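Local coordinates for flagellar hook-associated protein 3 (Bacillus cereus, PDB 5ZIY) that probably forms part of the junction between the hook and the filament of the bacterial flagellum, at residues A[50-55]-A[167-172]; A[77-82]-A[145-150]. One frame throughout, in Å; residues are numbered along the deposited sequence.

Interaction 1 (A[50-55]-A[167-172]); sequences TRADQL and EENKQN
Asn-169 meets Asp-53 where helix 162-204 runs beside helix 8-60, the two axes 10.0 Å apart at closest approach and inclined at 161°, a nearly antiparallel pair. Asn-169 CG is anti to its own backbone N (chi1 -177°), which carries the amide into the interface. Asn-169 ND2 leads: it stops 3.8 Å from Asp-53 CB and 4.3 Å from Ala-52 CB, contacts too long for anything but packing. The two hydrogen bonds of this nitrogen go to different partners. One is to Leu-49 O, one residue before 50-55, so the amide is tied to the backbone of helix 8-60. The other goes to a water, whose oxygen sits 2.9 Å from Asn-169 ND2 and accepts from it. That same water donates to Asp-53, its oxygen 2.6 Å from OD1, and so completes a bridge between the two helices.

Lys-170 follows on the solvent side. Its side chain crosses that of Asp-53 at a slant, with CE 3.9 Å from Asp-53 OD1, and a bend at the last torsion (chi4 99°) accompanies an NZ that lies 4.0 Å from the same OD1. The opposite charges are therefore near one another without forming a salt bridge.

No direct hydrogen bond joins the two segments, and they bury just 145 Å² between them. The chemistry implies a polar seam at the margin of the helical bundle: water and a backbone carbonyl satisfy the buried amide nitrogen, while the lysine probably adds a modest electrostatic attraction to Asp-53.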
loop_
_atom_site.group_PDB
_atom_site.type_symbol
_atom_site.label_atom_id
_atom_site.label_comp_id
_atom_site.label_asym_id
_atom_site.label_seq_id
_atom_site.Cartn_x
_atom_site.Cartn_y
_atom_site.Cartn_z
ATOM N N THR A 50 11.621 6.969 6.309
ATOM C CA THR A 50 12.620 7.989 6.043
ATOM C C THR A 50 12.888 8.807 7.286
ATOM O O THR A 50 14.030 8.981 7.676
ATOM C CB THR A 50 12.160 8.925 4.883
ATOM O OG1 THR A 50 12.158 8.177 3.666
ATOM C CG2 THR A 50 13.091 10.145 4.746
ATOM N N ARG A 51 11.832 9.293 7.921
ATOM C CA ARG A 51 11.980 10.072 9.149
ATOM C C ARG A 51 12.559 9.227 10.284
ATOM O O ARG A 51 13.371 9.703 11.045
ATOM C CB ARG A 51 10.639 10.701 9.539
ATOM C CG ARG A 51 10.625 11.488 10.857
ATOM C CD ARG A 51 11.312 12.812 10.780
ATOM N NE ARG A 51 11.222 13.541 12.050
ATOM C CZ ARG A 51 12.067 14.494 12.439
ATOM N NH1 ARG A 51 13.082 14.844 11.656
ATOM N NH2 ARG A 51 11.918 15.084 13.621
ATOM N N ALA A 52 12.144 7.965 10.362
ATOM C CA ALA A 52 12.668 7.015 11.368
ATOM C C ALA A 52 14.156 6.835 11.198
ATOM O O ALA A 52 14.882 6.835 12.195
ATOM C CB ALA A 52 11.961 5.644 11.277
ATOM N N ASP A 53 14.592 6.650 9.946
ATOM C CA ASP A 53 16.026 6.558 9.592
ATOM C C ASP A 53 16.803 7.811 10.053
ATOM O O ASP A 53 17.837 7.710 10.706
ATOM C CB ASP A 53 16.181 6.400 8.064
ATOM C CG ASP A 53 17.631 6.411 7.597
ATOM O OD1 ASP A 53 18.307 5.394 7.834
ATOM O OD2 ASP A 53 18.107 7.408 6.958
ATOM N N GLN A 54 16.274 8.980 9.713
ATOM C CA GLN A 54 16.886 10.259 10.081
ATOM C C GLN A 54 17.075 10.409 11.608
ATOM O O GLN A 54 18.160 10.732 12.070
ATOM C CB GLN A 54 16.057 11.421 9.494
ATOM C CG GLN A 54 16.051 11.479 7.929
ATOM C CD GLN A 54 15.117 12.564 7.330
ATOM O OE1 GLN A 54 13.887 12.542 7.519
ATOM N NE2 GLN A 54 15.699 13.481 6.574
ATOM N N LEU A 55 16.014 10.147 12.368
ATOM C CA LEU A 55 16.017 10.222 13.844
ATOM C C LEU A 55 16.944 9.190 14.509
ATOM O O LEU A 55 17.398 9.385 15.639
ATOM C CB LEU A 55 14.595 9.951 14.378
ATOM C CG LEU A 55 13.488 10.965 14.108
ATOM C CD1 LEU A 55 12.142 10.397 14.582
ATOM C CD2 LEU A 55 13.797 12.327 14.746
ATOM N N GLU A 167 19.966 -0.671 9.842
ATOM C CA GLU A 167 20.053 -1.512 8.632
ATOM C C GLU A 167 18.749 -2.251 8.372
ATOM O O GLU A 167 18.329 -2.359 7.228
ATOM C CB GLU A 167 21.223 -2.515 8.702
ATOM C CG GLU A 167 22.440 -2.124 7.850
ATOM C CD GLU A 167 22.213 -2.219 6.324
ATOM O OE1 GLU A 167 21.341 -2.987 5.864
ATOM O OE2 GLU A 167 22.948 -1.537 5.574
ATOM N N GLU A 168 18.132 -2.779 9.428
ATOM C CA GLU A 168 16.819 -3.438 9.284
ATOM C C GLU A 168 15.800 -2.489 8.647
ATOM O O GLU A 168 15.076 -2.873 7.720
ATOM C CB GLU A 168 16.246 -3.899 10.617
ATOM C CG GLU A 168 16.703 -5.275 11.072
ATOM C CD GLU A 168 15.894 -5.773 12.254
ATOM O OE1 GLU A 168 14.935 -5.082 12.685
ATOM O OE2 GLU A 168 16.227 -6.860 12.764
ATOM N N ASN A 169 15.747 -1.259 9.152
ATOM C CA ASN A 169 14.815 -0.266 8.598
ATOM C C ASN A 169 15.145 0.087 7.148
ATOM O O ASN A 169 14.223 0.340 6.360
ATOM C CB ASN A 169 14.738 0.999 9.473
ATOM C CG ASN A 169 13.713 2.006 8.957
ATOM O OD1 ASN A 169 12.521 1.716 8.954
ATOM N ND2 ASN A 169 14.164 3.181 8.540
ATOM N N LYS A 170 16.427 0.119 6.786
ATOM C CA LYS A 170 16.796 0.385 5.394
ATOM C C LYS A 170 16.271 -0.726 4.465
ATOM O O LYS A 170 15.680 -0.436 3.439
ATOM C CB LYS A 170 18.317 0.555 5.206
ATOM C CG LYS A 170 18.893 1.876 5.730
ATOM C CD LYS A 170 20.301 2.144 5.179
ATOM C CE LYS A 170 20.814 3.565 5.484
ATOM N NZ LYS A 170 21.722 3.582 6.658
ATOM N N GLN A 171 16.495 -1.984 4.825
ATOM C CA GLN A 171 15.954 -3.128 4.060
ATOM C C GLN A 171 14.433 -3.168 4.012
ATOM O O GLN A 171 13.854 -3.490 2.980
ATOM C CB GLN A 171 16.476 -4.443 4.622
ATOM C CG GLN A 171 17.963 -4.633 4.354
ATOM C CD GLN A 171 18.516 -5.862 5.032
ATOM O OE1 GLN A 171 17.909 -6.392 5.965
ATOM N NE2 GLN A 171 19.683 -6.320 4.578
ATOM N N ASN A 172 13.779 -2.816 5.111
ATOM C CA ASN A 172 12.318 -2.711 5.106
ATOM C C ASN A 172 11.826 -1.636 4.147
ATOM O O ASN A 172 10.926 -1.873 3.363
ATOM C CB ASN A 172 11.799 -2.411 6.499
ATOM C CG ASN A 172 12.092 -3.512 7.494
ATOM O OD1 ASN A 172 12.282 -4.670 7.130
ATOM N ND2 ASN A 172 12.095 -3.146 8.780
HETATM O O HOH W 1 17.034 3.235 8.529
#

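Interaction 2 (A[77-82]-A[145-150]); sequences DQILKQ and KTLKQM
Leu-80 and Leu-147 face each other in an antiparallel helix pair of the bundle, helix 67-87 against helix 137-155, with local axes 9.1 Å apart and 160° between their directions. The leucine CA atoms are the nearest across the two segments, at 5.8 Å. The two leucine side chains pass each other head to tail: Leu-80 CD1 rests 4.0 Å from Leu-147 CB, and Leu-147 CD1 reaches over to the backbone at Leu-80 CA, also at 4.0 Å. With CG anti to the backbone N (chi1 165°), Leu-80 holds both methyls against helix 137-155, CD1 at Leu-147 and CD2 at Lys-148 CB. The leucine and lysine side chains run side by side at their bases, and the rest of the lysine heads off from helix 67-87. Ile-79 closes on Leu-147 as well, its CG2 methyl 4.2 Å from Leu-147 CD1.

Around this apolar core, Ile-144 packs on Leu-80 and Val-83 on Leu-147, while Ala-52 of helix 8-60 touches Leu-147 from a third helix. Ile-79 is likewise held by Ser-48 and Arg-51 of that helix. Asp-77 touches Ser-151, and along helix 67-87 it forms a one-turn salt bridge, weak as a hydrogen bond, with Lys-81 NZ 3.1 Å from Asp-77 OD2.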
loop_
_atom_site.group_PDB
_atom_site.type_symbol
_atom_site.label_atom_id
_atom_site.label_comp_id
_atom_site.label_asym_id
_atom_site.label_seq_id
_atom_site.Cartn_x
_atom_site.Cartn_y
_atom_site.Cartn_z
ATOM N N ASP A 77 7.943 6.441 18.284
ATOM C CA ASP A 77 6.674 5.870 18.745
ATOM C C ASP A 77 5.450 6.479 18.051
ATOM O O ASP A 77 4.491 5.761 17.754
ATOM C CB ASP A 77 6.563 6.018 20.265
ATOM C CG ASP A 77 5.397 5.259 20.849
ATOM O OD1 ASP A 77 5.465 4.014 20.914
ATOM O OD2 ASP A 77 4.422 5.937 21.268
ATOM N N GLN A 78 5.467 7.777 17.803
ATOM C CA GLN A 78 4.405 8.397 17.016
ATOM C C GLN A 78 4.402 7.795 15.594
ATOM O O GLN A 78 3.351 7.510 15.014
ATOM C CB GLN A 78 4.584 9.919 16.894
ATOM C CG GLN A 78 4.513 10.747 18.193
ATOM C CD GLN A 78 4.629 12.279 17.937
ATOM O OE1 GLN A 78 5.655 12.893 18.250
ATOM N NE2 GLN A 78 3.575 12.887 17.354
ATOM N N ILE A 79 5.598 7.630 15.043
ATOM C CA ILE A 79 5.770 7.083 13.713
ATOM C C ILE A 79 5.271 5.642 13.680
ATOM O O ILE A 79 4.613 5.223 12.727
ATOM C CB ILE A 79 7.252 7.247 13.255
ATOM C CG1 ILE A 79 7.524 8.740 12.966
ATOM C CG2 ILE A 79 7.563 6.481 11.988
ATOM C CD1 ILE A 79 9.016 9.073 12.659
ATOM N N LEU A 80 5.553 4.885 14.723
ATOM C CA LEU A 80 5.062 3.524 14.784
ATOM C C LEU A 80 3.511 3.529 14.703
ATOM O O LEU A 80 2.905 2.772 13.933
ATOM C CB LEU A 80 5.547 2.831 16.061
ATOM C CG LEU A 80 4.812 1.544 16.413
ATOM C CD1 LEU A 80 5.151 0.462 15.443
ATOM C CD2 LEU A 80 5.188 1.102 17.825
ATOM N N LYS A 81 2.885 4.401 15.482
ATOM C CA LYS A 81 1.429 4.513 15.461
ATOM C C LYS A 81 0.905 4.922 14.076
ATOM O O LYS A 81 -0.072 4.393 13.607
ATOM C CB LYS A 81 0.948 5.476 16.557
ATOM C CG LYS A 81 1.249 4.970 17.981
ATOM C CD LYS A 81 0.640 5.930 19.043
ATOM C CE LYS A 81 1.347 5.891 20.424
ATOM N NZ LYS A 81 1.742 4.514 20.872
ATOM N N GLN A 82 1.594 5.825 13.396
ATOM C CA GLN A 82 1.116 6.302 12.104
ATOM C C GLN A 82 1.216 5.158 11.100
ATOM O O GLN A 82 0.315 4.958 10.277
ATOM C CB GLN A 82 1.961 7.494 11.655
ATOM C CG GLN A 82 1.798 7.936 10.203
ATOM C CD GLN A 82 0.486 8.666 9.955
ATOM O OE1 GLN A 82 -0.453 8.595 10.762
ATOM N NE2 GLN A 82 0.425 9.406 8.835
ATOM N N LYS A 145 7.639 -4.223 13.326
ATOM C CA LYS A 145 8.443 -4.835 14.399
ATOM C C LYS A 145 9.733 -4.078 14.597
ATOM O O LYS A 145 10.125 -3.841 15.731
ATOM C CB LYS A 145 8.746 -6.306 14.109
ATOM C CG LYS A 145 7.502 -7.169 14.216
ATOM C CD LYS A 145 7.686 -8.588 13.697
ATOM C CE LYS A 145 6.455 -9.460 14.039
ATOM N NZ LYS A 145 6.344 -10.723 13.231
ATOM N N THR A 146 10.378 -3.699 13.483
ATOM C CA THR A 146 11.600 -2.909 13.541
ATOM C C THR A 146 11.323 -1.545 14.211
ATOM O O THR A 146 12.058 -1.151 15.093
ATOM C CB THR A 146 12.228 -2.719 12.153
ATOM O OG1 THR A 146 12.526 -4.010 11.592
ATOM C CG2 THR A 146 13.535 -1.882 12.232
ATOM N N LEU A 147 10.241 -0.852 13.821
ATOM C CA LEU A 147 9.960 0.472 14.420
ATOM C C LEU A 147 9.766 0.291 15.951
ATOM O O LEU A 147 10.244 1.089 16.753
ATOM C CB LEU A 147 8.718 1.146 13.795
ATOM C CG LEU A 147 8.877 1.706 12.371
ATOM C CD1 LEU A 147 7.482 2.236 11.845
ATOM C CD2 LEU A 147 9.963 2.765 12.294
ATOM N N LYS A 148 9.083 -0.772 16.343
ATOM C CA LYS A 148 8.852 -1.008 17.765
ATOM C C LYS A 148 10.134 -1.247 18.569
ATOM O O LYS A 148 10.290 -0.708 19.650
ATOM C CB LYS A 148 7.849 -2.126 17.967
ATOM C CG LYS A 148 7.449 -2.280 19.414
ATOM C CD LYS A 148 6.682 -3.523 19.638
ATOM C CE LYS A 148 6.320 -3.698 21.115
ATOM N NZ LYS A 148 7.245 -4.688 21.698
ATOM N N GLN A 149 11.059 -2.033 18.037
ATOM C CA GLN A 149 12.339 -2.235 18.700
ATOM C C GLN A 149 13.188 -0.936 18.674
ATOM O O GLN A 149 14.035 -0.728 19.548
ATOM C CB GLN A 149 13.128 -3.390 18.063
ATOM C CG GLN A 149 12.430 -4.742 18.037
ATOM C CD GLN A 149 13.191 -5.750 17.153
ATOM O OE1 GLN A 149 14.372 -6.047 17.408
ATOM N NE2 GLN A 149 12.529 -6.251 16.090
ATOM N N MET A 150 12.969 -0.089 17.659
ATOM C CA MET A 150 13.669 1.197 17.542
ATOM C C MET A 150 13.240 2.102 18.686
ATOM O O MET A 150 14.059 2.610 19.409
ATOM C CB MET A 150 13.366 1.875 16.211
ATOM C CG MET A 150 14.260 1.451 15.043
ATOM S SD MET A 150 13.850 2.371 13.514
ATOM C CE MET A 150 15.350 2.205 12.540
#

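Interactions 1 and 2 lie in one helical bundle, on the same side of the chain's centre, with their own centres about 11 Å apart. Along the chain the order is 50-55, 77-82, 145-150, 167-172, so interaction 2 falls wholly within the span that interaction 1 closes. Each pairs a helix of the N-terminal half, 8-60 or 67-87, with one of the C-terminal half, 162-204 or 137-155. The two contacts touch directly: Asn-169 CB packs on Met-150 CE, Arg-51 CG packs on Ile-79 CD1, and Glu-168 OE1 is probably hydrogen-bonded to Thr-146 OG1. Together they join flagellin-type N-terminal helices to later ones in an elongated protein that probably serves at the flagellar junction.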